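Local coordinates for protein congerin-1 (Conger myriaster, PDB 1C1L) that binds beta-galactosides such as lactose as a homodimeric galectin, its physiological role being not yet known, at residues 90-95 / 99-104; 40-45 / 120-125; 47-52 / 74-79; 16-21 / 33-38. All blocks are in the same frame, centred on the assembly; numbering follows the deposited sequence.

Interaction 1 (90-95 / 99-104); sequences ITLSYD and FYIDIL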
# COMPACT_ATOMS: atom_id res chain seq x y z
N ILE A 90 2.26 -6.44 11.31
CA ILE A 90 2.19 -7.87 11.10
C ILE A 90 2.75 -8.13 9.70
O ILE A 90 2.34 -7.48 8.73
CB ILE A 90 0.72 -8.35 11.22
CG1 ILE A 90 0.16 -8.09 12.61
CG2 ILE A 90 0.69 -9.84 10.90
CD1 ILE A 90 -1.37 -8.22 12.63
N THR A 91 3.69 -9.05 9.58
CA THR A 91 4.25 -9.43 8.30
C THR A 91 3.76 -10.82 7.92
O THR A 91 3.83 -11.78 8.70
CB THR A 91 5.78 -9.46 8.34
OG1 THR A 91 6.18 -8.15 8.72
CG2 THR A 91 6.42 -9.88 7.01
N LEU A 92 3.33 -10.93 6.68
CA LEU A 92 2.81 -12.16 6.13
C LEU A 92 3.66 -12.58 4.94
O LEU A 92 4.07 -11.75 4.12
CB LEU A 92 1.39 -11.99 5.63
CG LEU A 92 0.29 -11.33 6.44
CD1 LEU A 92 -0.98 -11.24 5.61
CD2 LEU A 92 -0.01 -12.19 7.65
N SER A 93 3.92 -13.86 4.85
CA SER A 93 4.51 -14.45 3.68
C SER A 93 3.86 -15.82 3.54
O SER A 93 3.13 -16.27 4.45
CB SER A 93 6.03 -14.57 3.85
OG SER A 93 6.47 -15.30 4.99
N TYR A 94 4.03 -16.50 2.43
CA TYR A 94 3.42 -17.79 2.24
C TYR A 94 4.13 -18.58 1.16
O TYR A 94 4.88 -18.04 0.35
CB TYR A 94 1.95 -17.62 1.88
CG TYR A 94 1.64 -16.92 0.56
CD1 TYR A 94 1.73 -15.52 0.44
CD2 TYR A 94 1.23 -17.69 -0.51
CE1 TYR A 94 1.39 -14.92 -0.77
CE2 TYR A 94 0.89 -17.10 -1.72
CZ TYR A 94 0.97 -15.71 -1.83
OH TYR A 94 0.56 -15.15 -3.01
N ASP A 95 3.94 -19.88 1.19
CA ASP A 95 4.35 -20.70 0.07
C ASP A 95 3.09 -21.48 -0.32
O ASP A 95 2.02 -21.23 0.25
CB ASP A 95 5.51 -21.61 0.49
CG ASP A 95 5.34 -22.48 1.72
OD1 ASP A 95 4.26 -23.01 1.97
OD2 ASP A 95 6.32 -22.64 2.42
N PHE A 99 0.89 -20.24 5.23
CA PHE A 99 1.06 -18.83 5.51
C PHE A 99 1.91 -18.82 6.76
O PHE A 99 1.78 -19.66 7.67
CB PHE A 99 -0.23 -18.11 5.85
CG PHE A 99 -1.04 -17.82 4.61
CD1 PHE A 99 -1.93 -18.78 4.12
CD2 PHE A 99 -0.86 -16.60 3.95
CE1 PHE A 99 -2.63 -18.52 2.95
CE2 PHE A 99 -1.57 -16.36 2.78
CZ PHE A 99 -2.45 -17.31 2.28
N TYR A 100 2.78 -17.82 6.80
CA TYR A 100 3.69 -17.56 7.89
C TYR A 100 3.36 -16.16 8.36
O TYR A 100 3.47 -15.18 7.60
CB TYR A 100 5.12 -17.65 7.38
CG TYR A 100 5.39 -18.99 6.71
CD1 TYR A 100 5.64 -20.10 7.51
CD2 TYR A 100 5.40 -19.11 5.32
CE1 TYR A 100 5.89 -21.34 6.93
CE2 TYR A 100 5.65 -20.35 4.73
CZ TYR A 100 5.89 -21.46 5.55
OH TYR A 100 6.14 -22.70 5.02
N ILE A 101 2.95 -16.04 9.62
CA ILE A 101 2.49 -14.79 10.21
C ILE A 101 3.49 -14.37 11.27
O ILE A 101 3.71 -15.06 12.27
CB ILE A 101 1.09 -14.99 10.81
CG1 ILE A 101 0.11 -15.45 9.72
CG2 ILE A 101 0.59 -13.69 11.44
CD1 ILE A 101 -0.98 -16.43 10.21
N ASP A 102 4.14 -13.25 11.06
CA ASP A 102 5.10 -12.77 12.01
C ASP A 102 4.55 -11.48 12.61
O ASP A 102 4.53 -10.43 11.96
CB ASP A 102 6.43 -12.55 11.26
CG ASP A 102 7.61 -12.02 12.05
OD1 ASP A 102 7.45 -11.26 13.01
OD2 ASP A 102 8.73 -12.34 11.69
N ILE A 103 4.14 -11.54 13.88
CA ILE A 103 3.65 -10.36 14.55
C ILE A 103 4.84 -9.68 15.22
O ILE A 103 5.66 -10.31 15.90
CB ILE A 103 2.58 -10.77 15.57
CG1 ILE A 103 1.42 -11.42 14.82
CG2 ILE A 103 2.08 -9.56 16.36
CD1 ILE A 103 0.45 -12.17 15.74
N LEU A 104 5.02 -8.39 14.96
CA LEU A 104 6.14 -7.66 15.52
C LEU A 104 6.01 -7.64 17.03
O LEU A 104 4.97 -7.25 17.56
CB LEU A 104 6.16 -6.25 15.00
CG LEU A 104 7.28 -5.36 15.49
CD1 LEU A 104 8.61 -5.85 14.94
CD2 LEU A 104 6.96 -3.94 15.09
O HOH W 1 6.09 -7.48 11.66
O HOH W 2 6.17 -13.73 7.30

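Interaction 2 (40-45 / 120-125); sequences NSLSLH and LPFLSL. With GAL (beta-D-galactopyranose), chain B.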
# COMPACT_ATOMS: atom_id res chain seq x y z
N ASN A 40 -15.11 -11.48 -0.03
CA ASN A 40 -15.82 -12.75 0.06
C ASN A 40 -15.00 -14.00 -0.09
O ASN A 40 -15.46 -15.08 0.27
CB ASN A 40 -16.94 -12.81 -0.95
CG ASN A 40 -18.24 -12.38 -0.33
OD1 ASN A 40 -19.25 -13.07 -0.39
ND2 ASN A 40 -18.30 -11.23 0.34
N SER A 41 -13.78 -13.87 -0.60
CA SER A 41 -13.00 -15.05 -0.87
C SER A 41 -11.63 -14.72 -0.29
O SER A 41 -10.78 -14.01 -0.87
CB SER A 41 -13.02 -15.23 -2.38
OG SER A 41 -12.53 -16.51 -2.70
N LEU A 42 -11.43 -15.22 0.92
CA LEU A 42 -10.25 -14.91 1.69
C LEU A 42 -9.41 -16.14 1.99
O LEU A 42 -9.95 -17.13 2.50
CB LEU A 42 -10.66 -14.26 3.01
CG LEU A 42 -11.42 -12.95 2.94
CD1 LEU A 42 -11.88 -12.56 4.32
CD2 LEU A 42 -10.53 -11.87 2.33
N SER A 43 -8.10 -16.11 1.67
CA SER A 43 -7.21 -17.19 2.07
C SER A 43 -6.81 -17.05 3.54
O SER A 43 -6.55 -18.06 4.19
CB SER A 43 -5.95 -17.18 1.20
OG SER A 43 -6.25 -17.70 -0.08
N LEU A 44 -6.76 -15.86 4.11
CA LEU A 44 -6.43 -15.72 5.52
C LEU A 44 -7.21 -14.56 6.10
O LEU A 44 -7.24 -13.46 5.52
CB LEU A 44 -4.92 -15.48 5.71
CG LEU A 44 -4.44 -15.20 7.15
CD1 LEU A 44 -4.63 -16.42 8.02
CD2 LEU A 44 -2.99 -14.77 7.11
N HIS A 45 -7.90 -14.87 7.20
CA HIS A 45 -8.61 -13.90 8.01
C HIS A 45 -7.89 -14.04 9.34
O HIS A 45 -7.95 -15.12 9.94
CB HIS A 45 -10.08 -14.29 8.16
CG HIS A 45 -10.86 -13.52 9.22
ND1 HIS A 45 -11.34 -12.29 9.19
CD2 HIS A 45 -11.30 -14.08 10.40
CE1 HIS A 45 -12.02 -12.07 10.28
NE2 HIS A 45 -11.99 -13.15 11.00
N LEU A 120 -1.97 -13.25 -4.32
CA LEU A 120 -3.14 -12.75 -3.60
C LEU A 120 -3.35 -11.28 -3.94
O LEU A 120 -2.53 -10.44 -3.56
CB LEU A 120 -2.95 -12.85 -2.09
CG LEU A 120 -2.81 -14.26 -1.52
CD1 LEU A 120 -2.43 -14.17 -0.06
CD2 LEU A 120 -4.12 -15.01 -1.65
N PRO A 121 -4.40 -10.91 -4.68
CA PRO A 121 -4.64 -9.55 -5.17
C PRO A 121 -5.30 -8.57 -4.22
O PRO A 121 -5.37 -7.37 -4.51
CB PRO A 121 -5.45 -9.77 -6.41
CG PRO A 121 -6.35 -10.90 -5.98
CD PRO A 121 -5.36 -11.83 -5.30
N PHE A 122 -5.82 -9.04 -3.09
CA PHE A 122 -6.64 -8.20 -2.23
C PHE A 122 -6.22 -8.22 -0.77
O PHE A 122 -5.91 -9.27 -0.20
CB PHE A 122 -8.08 -8.67 -2.40
CG PHE A 122 -9.10 -7.98 -1.51
CD1 PHE A 122 -9.72 -6.81 -1.96
CD2 PHE A 122 -9.40 -8.51 -0.25
CE1 PHE A 122 -10.65 -6.17 -1.14
CE2 PHE A 122 -10.33 -7.86 0.56
CZ PHE A 122 -10.95 -6.70 0.12
N LEU A 123 -6.27 -7.02 -0.19
CA LEU A 123 -5.96 -6.83 1.22
C LEU A 123 -6.97 -5.89 1.86
O LEU A 123 -7.30 -4.83 1.29
CB LEU A 123 -4.55 -6.23 1.38
CG LEU A 123 -4.12 -5.68 2.76
CD1 LEU A 123 -3.96 -6.82 3.74
CD2 LEU A 123 -2.83 -4.91 2.63
N SER A 124 -7.48 -6.24 3.04
CA SER A 124 -8.29 -5.33 3.81
C SER A 124 -8.01 -5.51 5.30
O SER A 124 -7.63 -6.59 5.76
CB SER A 124 -9.80 -5.57 3.55
OG SER A 124 -10.37 -6.80 4.01
N LEU A 125 -8.25 -4.45 6.04
CA LEU A 125 -8.22 -4.51 7.48
C LEU A 125 -9.67 -4.26 7.84
O LEU A 125 -10.31 -3.43 7.21
CB LEU A 125 -7.31 -3.42 8.00
CG LEU A 125 -7.21 -3.21 9.49
CD1 LEU A 125 -5.75 -3.10 9.89
CD2 LEU A 125 -8.02 -1.99 9.87
C1 GAL B . -16.97 -15.65 13.30
C2 GAL B . -17.06 -14.13 13.16
C3 GAL B . -16.45 -13.66 11.83
C4 GAL B . -15.03 -14.24 11.66
C5 GAL B . -15.04 -15.74 11.89
C6 GAL B . -13.66 -16.34 11.83
O2 GAL B . -18.43 -13.75 13.21
O3 GAL B . -16.42 -12.25 11.82
O4 GAL B . -14.17 -13.60 12.59
O5 GAL B . -15.61 -16.06 13.18
O6 GAL B . -13.71 -17.74 11.99

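Interaction 3 (47-52 / 74-79); sequences DHRFNY and EQRSTN. With BGC (beta-D-glucopyranose), chain C; GAL (beta-D-galactopyranose), chain B.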
# COMPACT_ATOMS: atom_id res chain seq x y z
N ASP A 47 -7.86 -12.64 12.95
CA ASP A 47 -8.66 -11.83 13.85
C ASP A 47 -8.08 -11.75 15.26
O ASP A 47 -7.85 -12.78 15.91
CB ASP A 47 -10.07 -12.43 13.86
CG ASP A 47 -11.18 -11.48 14.28
OD1 ASP A 47 -11.07 -10.27 14.14
OD2 ASP A 47 -12.19 -11.98 14.74
N HIS A 48 -7.72 -10.55 15.72
CA HIS A 48 -7.28 -10.34 17.09
C HIS A 48 -8.48 -9.87 17.87
O HIS A 48 -9.00 -8.78 17.64
CB HIS A 48 -6.18 -9.26 17.19
CG HIS A 48 -4.79 -9.80 16.86
ND1 HIS A 48 -4.29 -10.00 15.66
CD2 HIS A 48 -3.80 -10.18 17.75
CE1 HIS A 48 -3.09 -10.49 15.75
NE2 HIS A 48 -2.80 -10.60 17.01
N ARG A 49 -8.96 -10.74 18.75
CA ARG A 49 -10.14 -10.45 19.55
C ARG A 49 -9.72 -10.08 20.95
O ARG A 49 -9.17 -10.89 21.71
CB ARG A 49 -11.05 -11.68 19.58
CG ARG A 49 -11.49 -12.13 18.21
CD ARG A 49 -12.35 -13.36 18.29
NE ARG A 49 -12.89 -13.61 16.97
CZ ARG A 49 -13.74 -14.56 16.63
NH1 ARG A 49 -14.19 -15.42 17.53
NH2 ARG A 49 -14.14 -14.65 15.37
N PHE A 50 -9.96 -8.82 21.27
CA PHE A 50 -9.62 -8.26 22.56
C PHE A 50 -10.72 -8.59 23.57
O PHE A 50 -10.51 -9.40 24.47
CB PHE A 50 -9.45 -6.74 22.46
CG PHE A 50 -8.25 -6.36 21.61
CD1 PHE A 50 -8.34 -6.41 20.22
CD2 PHE A 50 -7.07 -5.99 22.24
CE1 PHE A 50 -7.22 -6.09 19.45
CE2 PHE A 50 -5.95 -5.66 21.46
CZ PHE A 50 -6.03 -5.71 20.07
N ASN A 51 -11.90 -8.05 23.35
CA ASN A 51 -13.00 -8.17 24.29
C ASN A 51 -14.19 -8.47 23.41
O ASN A 51 -14.86 -7.59 22.84
CB ASN A 51 -13.15 -6.85 25.05
CG ASN A 51 -14.43 -6.74 25.86
OD1 ASN A 51 -15.05 -7.74 26.20
ND2 ASN A 51 -14.90 -5.54 26.20
N TYR A 52 -14.37 -9.75 23.19
CA TYR A 52 -15.39 -10.18 22.27
C TYR A 52 -16.11 -11.35 22.91
O TYR A 52 -15.93 -12.52 22.55
CB TYR A 52 -14.70 -10.54 20.96
CG TYR A 52 -15.67 -10.90 19.85
CD1 TYR A 52 -16.51 -9.91 19.35
CD2 TYR A 52 -15.71 -12.20 19.34
CE1 TYR A 52 -17.39 -10.21 18.32
CE2 TYR A 52 -16.59 -12.51 18.31
CZ TYR A 52 -17.42 -11.50 17.80
OH TYR A 52 -18.26 -11.76 16.75
N GLU A 74 -11.64 -22.91 12.39
CA GLU A 74 -10.81 -21.95 13.08
C GLU A 74 -9.59 -22.59 13.69
O GLU A 74 -9.60 -23.75 14.12
CB GLU A 74 -11.57 -21.29 14.22
CG GLU A 74 -12.78 -20.54 13.72
CD GLU A 74 -13.54 -19.79 14.80
OE1 GLU A 74 -13.41 -20.11 15.98
OE2 GLU A 74 -14.27 -18.87 14.46
N GLN A 75 -8.48 -21.86 13.63
CA GLN A 75 -7.29 -22.17 14.38
C GLN A 75 -7.15 -20.95 15.29
O GLN A 75 -7.30 -19.80 14.90
CB GLN A 75 -6.08 -22.33 13.47
CG GLN A 75 -6.26 -23.61 12.65
CD GLN A 75 -4.97 -24.14 12.06
OE1 GLN A 75 -3.89 -23.76 12.52
NE2 GLN A 75 -4.99 -25.05 11.10
N ARG A 76 -6.98 -21.22 16.58
CA ARG A 76 -6.93 -20.21 17.62
C ARG A 76 -5.60 -20.22 18.34
O ARG A 76 -4.93 -21.26 18.41
CB ARG A 76 -8.01 -20.44 18.66
CG ARG A 76 -9.37 -20.19 18.05
CD ARG A 76 -10.48 -20.70 18.94
NE ARG A 76 -11.74 -20.20 18.41
CZ ARG A 76 -12.40 -19.24 19.06
NH1 ARG A 76 -11.92 -18.75 20.19
NH2 ARG A 76 -13.53 -18.74 18.55
N SER A 77 -5.25 -19.07 18.89
CA SER A 77 -4.07 -18.95 19.70
C SER A 77 -4.41 -17.98 20.81
O SER A 77 -5.14 -17.02 20.58
CB SER A 77 -2.89 -18.39 18.90
OG SER A 77 -1.73 -18.23 19.72
N THR A 78 -3.89 -18.18 22.03
CA THR A 78 -4.03 -17.16 23.04
C THR A 78 -2.66 -16.56 23.35
O THR A 78 -2.41 -16.02 24.42
CB THR A 78 -4.65 -17.72 24.33
OG1 THR A 78 -3.87 -18.86 24.72
CG2 THR A 78 -6.13 -17.94 24.13
N ASN A 79 -1.69 -16.69 22.44
CA ASN A 79 -0.39 -16.08 22.64
C ASN A 79 -0.58 -14.67 22.05
O ASN A 79 -0.21 -14.38 20.91
CB ASN A 79 0.66 -16.89 21.88
CG ASN A 79 2.06 -16.47 22.33
OD1 ASN A 79 2.21 -15.58 23.16
ND2 ASN A 79 3.12 -17.10 21.85
C2 BGC C . -17.13 -19.27 16.49
C3 BGC C . -16.94 -17.77 16.18
C4 BGC C . -17.48 -17.47 14.79
C5 BGC C . -18.95 -17.92 14.70
C6 BGC C . -19.55 -17.66 13.34
C1 BGC C . -18.59 -19.67 16.29
O1 BGC C . -18.71 -21.03 16.43
O2 BGC C . -16.75 -19.52 17.83
O3 BGC C . -15.56 -17.45 16.24
O4 BGC C . -17.40 -16.04 14.54
O5 BGC C . -19.00 -19.33 14.95
O6 BGC C . -18.85 -18.35 12.31
C1 GAL B . -16.97 -15.65 13.30
C2 GAL B . -17.06 -14.13 13.16
C3 GAL B . -16.45 -13.66 11.83
C4 GAL B . -15.03 -14.24 11.66
C5 GAL B . -15.04 -15.74 11.89
C6 GAL B . -13.66 -16.34 11.83
O2 GAL B . -18.43 -13.75 13.21
O3 GAL B . -16.42 -12.25 11.82
O4 GAL B . -14.17 -13.60 12.59
O5 GAL B . -15.61 -16.06 13.18
O6 GAL B . -13.71 -17.74 11.99

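Interaction 4 (16-21 / 33-38); sequences KFLTVG and VNVGES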
# COMPACT_ATOMS: atom_id res chain seq x y z
N LYS A 16 7.37 -13.24 -1.17
CA LYS A 16 7.39 -11.82 -0.84
C LYS A 16 6.92 -11.66 0.60
O LYS A 16 6.20 -12.52 1.12
CB LYS A 16 6.45 -11.04 -1.76
CG LYS A 16 6.71 -11.19 -3.24
CD LYS A 16 8.03 -10.56 -3.61
CE LYS A 16 8.29 -10.73 -5.08
NZ LYS A 16 9.56 -10.13 -5.46
N PHE A 17 7.27 -10.57 1.25
CA PHE A 17 6.90 -10.29 2.63
C PHE A 17 6.04 -9.05 2.60
O PHE A 17 6.50 -7.97 2.22
CB PHE A 17 8.13 -10.04 3.49
CG PHE A 17 8.91 -11.33 3.65
CD1 PHE A 17 9.77 -11.75 2.63
CD2 PHE A 17 8.72 -12.13 4.78
CE1 PHE A 17 10.43 -12.97 2.74
CE2 PHE A 17 9.39 -13.34 4.88
CZ PHE A 17 10.24 -13.76 3.86
N LEU A 18 4.79 -9.19 2.97
CA LEU A 18 3.85 -8.09 3.06
C LEU A 18 3.74 -7.65 4.51
O LEU A 18 3.39 -8.46 5.38
CB LEU A 18 2.49 -8.53 2.55
CG LEU A 18 1.34 -7.54 2.64
CD1 LEU A 18 1.58 -6.43 1.64
CD2 LEU A 18 0.02 -8.22 2.34
N THR A 19 4.07 -6.42 4.87
CA THR A 19 3.89 -5.93 6.23
C THR A 19 2.72 -4.98 6.23
O THR A 19 2.63 -4.12 5.35
CB THR A 19 5.16 -5.21 6.71
OG1 THR A 19 6.18 -6.20 6.73
CG2 THR A 19 5.05 -4.58 8.09
N VAL A 20 1.80 -5.14 7.18
CA VAL A 20 0.73 -4.19 7.37
C VAL A 20 1.01 -3.52 8.71
O VAL A 20 1.47 -4.17 9.67
CB VAL A 20 -0.65 -4.90 7.37
CG1 VAL A 20 -0.94 -5.40 5.97
CG2 VAL A 20 -0.68 -6.08 8.34
N GLY A 21 0.81 -2.22 8.79
CA GLY A 21 1.01 -1.47 10.01
C GLY A 21 -0.18 -0.56 10.22
O GLY A 21 -0.88 -0.19 9.27
N VAL A 33 -6.99 -8.76 9.78
CA VAL A 33 -6.22 -8.56 8.56
C VAL A 33 -6.75 -9.66 7.66
O VAL A 33 -6.82 -10.83 8.04
CB VAL A 33 -4.71 -8.78 8.78
CG1 VAL A 33 -3.97 -8.65 7.46
CG2 VAL A 33 -4.19 -7.76 9.79
N ASN A 34 -7.16 -9.26 6.45
CA ASN A 34 -7.75 -10.17 5.49
C ASN A 34 -7.01 -10.13 4.17
O ASN A 34 -6.87 -9.05 3.61
CB ASN A 34 -9.20 -9.78 5.22
CG ASN A 34 -9.98 -9.66 6.51
OD1 ASN A 34 -10.45 -10.66 7.07
ND2 ASN A 34 -10.09 -8.46 7.07
N VAL A 35 -6.50 -11.26 3.68
CA VAL A 35 -5.89 -11.33 2.35
C VAL A 35 -6.55 -12.45 1.55
O VAL A 35 -6.89 -13.53 2.06
CB VAL A 35 -4.35 -11.62 2.35
CG1 VAL A 35 -3.63 -10.37 2.82
CG2 VAL A 35 -3.97 -12.80 3.23
N GLY A 36 -6.74 -12.17 0.27
CA GLY A 36 -7.34 -13.15 -0.59
C GLY A 36 -7.63 -12.53 -1.94
O GLY A 36 -6.88 -11.68 -2.43
N GLU A 37 -8.75 -12.94 -2.52
CA GLU A 37 -9.16 -12.44 -3.82
C GLU A 37 -10.15 -11.29 -3.69
O GLU A 37 -10.24 -10.41 -4.55
CB GLU A 37 -9.81 -13.53 -4.62
CG GLU A 37 -9.09 -14.85 -4.95
CD GLU A 37 -9.99 -15.74 -5.80
OE1 GLU A 37 -11.20 -15.73 -5.64
OE2 GLU A 37 -9.47 -16.46 -6.65
N SER A 38 -10.91 -11.25 -2.61
CA SER A 38 -11.94 -10.24 -2.41
C SER A 38 -12.39 -10.39 -0.96
O SER A 38 -12.02 -11.37 -0.32
CB SER A 38 -13.13 -10.48 -3.35
OG SER A 38 -13.87 -11.69 -3.13

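Interaction 1 (90-95 / 99-104)
Tyr-100 and Asp-95 meet at the turn end of an antiparallel hairpin. Tyr-100 OH donates to Asp-95 OD2 at 2.6 Å, on the syn side but 33° out of the carboxylate plane. The carboxylate stands nearly upright to the phenol ring and touches its edge. Asp-95 OD1 is held in turn by the backbone N of Asn-97 and Lys-98, so one carboxylate ties the turn to the returning strand. Next to it, Tyr-94 CB sits over one face of the Phe-99 ring, 3.6 Å from Phe-99 CD2. The two rings run near parallel but are slid apart and barely overlap. Further along, Leu-92 CD2 lies beside Ile-101 CG1 at 3.9 Å, and Ile-90 touches Ile-101 and Ile-103. Backbone bonds link Thr-91 with Asp-102 and Ser-93 with Tyr-100 in both directions. A water joins Ser-93 OG (2.8 Å) to Tyr-100 O. Strand 87-94 pairs on its other edge with strand 18-24, and strand 98-103 with strand 108-112. The apolar row from Ile-90 to Phe-99 faces strands 30-35 and 41-52 of the second sheet.

Interaction 2 (40-45 / 120-125)
This contact lies in the galectin beta sandwich, where strand 41-52 turns a corner near strand 122-127 of the carbohydrate-binding sheet. Strands 41-52 and 122-127 both pair with strand 30-35, which lies between them in the sheet. The corner falls at Ser-43, and Ser-43 and Leu-44 form a classic beta bulge opposite Val-35. The contact across the two segments is small and made of side chains. Leu-42 CD2 comes within 4.4 Å of Phe-122 CD2, approaching the ring obliquely. Leu-120 CD2 packs at 3.8 Å from Ser-43 OG and a little further from Ser-43 CB. CD2 is the branch of Leu-120 that reaches the serine. All four residues are buried. Phe-99 of the other sheet touches both Ser-43 and Leu-120, so this corner also joins the two layers. At the outer edge, Phe-122 and Leu-123 pair in a parallel ladder with a strand of the second subunit, and the sheet runs on across the dimer interface. Asn-9 OD1 of that subunit also takes a hydrogen bond from Leu-125 N. Past the bulge, the same 40-45 segment leads into the lactose site. His-45 points its ring edge at the galactose, and its CG is anti to the backbone N (chi1 168°). Asn-34 OD1 is bonded to His-45 ND1, which fixes the rotation of the imidazole. At the far side of the ring, His-45 NE2 and galactose O4 share a hydrogen bond of 2.7 Å.

Interaction 3 (47-52 / 74-79)
Glucose O3 is gripped from both segments. It donates to Glu-74 OE2 at 2.6 Å and accepts from Arg-49 NH1 at 2.8 Å, with an N-H...O angle of 158°. Glu-74 OE2 also takes a bond from galactose O6 at 2.8 Å, so one carboxylate oxygen spans both rings of lactose. Arg-49 NH2 donates to galactose O4 and to galactose O5, each at 3.0 Å. The sugars lie along the edge of its guanidinium. Asp-47 holds the guanidinium along its NE edge: Arg-49 NE meets Asp-47 OD2 in the guanidinium plane, a nearly straight salt bridge of 2.8 Å. The arginine chain is extended from CG to NE. Tyr-52 CE2 lies over one face of the group. Arg-76 holds Glu-74 side-on, with NE and NH2 both bonded to Glu-74 OE1. This probably keeps OE2 turned to the sugar. Arg-49 NH1 and Arg-76 NH2 are 3.5 Å apart, their guanidinium planes turned 85° to each other. Asp-55 forms a salt bridge with each arginine, and with Glu-74 it would offset their positive charge. Asp-47 has a second partner in Arg-30. This is the galectin lactose site. Strand 55-64 runs between strands 41-52 and 75-77 in the sheet and carries Val-60, which touches both Arg-49 and Glu-74.

Interaction 4 (16-21 / 33-38)
This is apolar packing between the two layers of the galectin sandwich. Strand 18-24 lies in one sheet and strand 30-35 in the other, and their inward side chains meet in the core. Val-20 and Val-33 reach toward each other tip to tip, with CG2 of Val-20 4.2 Å from CG2 of Val-33. Val-20 CG1 lies anti to its carbonyl carbon (chi1 -70°), which leaves CG2 between the backbone N and the carbonyl carbon, in the crowded position, as the branch that meets Val-33. Two residues away on each strand, Leu-18 CD2 comes to 4.3 Å from Val-35 CG1. The backbones stay well apart: the CA atoms of Val-20 and Val-33 are 8.3 Å from each other, those of Leu-18 and Val-35 10.3 Å. Leu-123 of the neighbouring strand 122-127 touches Val-20, Val-33 and Val-35, and Leu-92 of strand 87-94 touches Val-35. Leu-5 of the second subunit packs on Leu-18, so this part of the core reaches the dimer interface. The alternate residues differ in character. Thr-19 bonds to Thr-91, and Asn-34 turns to His-45 on the sugar-binding side. All four meeting side chains are buried hydrocarbon, so the contact between these segments rests on dispersion and the exclusion of water, with no directional bond to set its geometry.

How the interactions relate
Following the chain from the N terminus, interaction 4 closes first, bringing residues 16-21 over residues 33-38 across the sandwich. Interaction 2 then opens at residues 40-45 and closes only at residues 120-125, 75 residues on. Interactions 3 and 1 are both nested inside that long loop, one after the other, and no two loops cross. Interaction 3 joins strands of the sugar-binding sheet, and interaction 1 forms a hairpin of the opposite sheet. Interactions 2 and 3 share strand 41-52 and both touch galactose. Interactions 1 and 4 meet through strands 18-24 and 87-94, which are neighbours, while strand 30-35 joins interaction 4 to interaction 2.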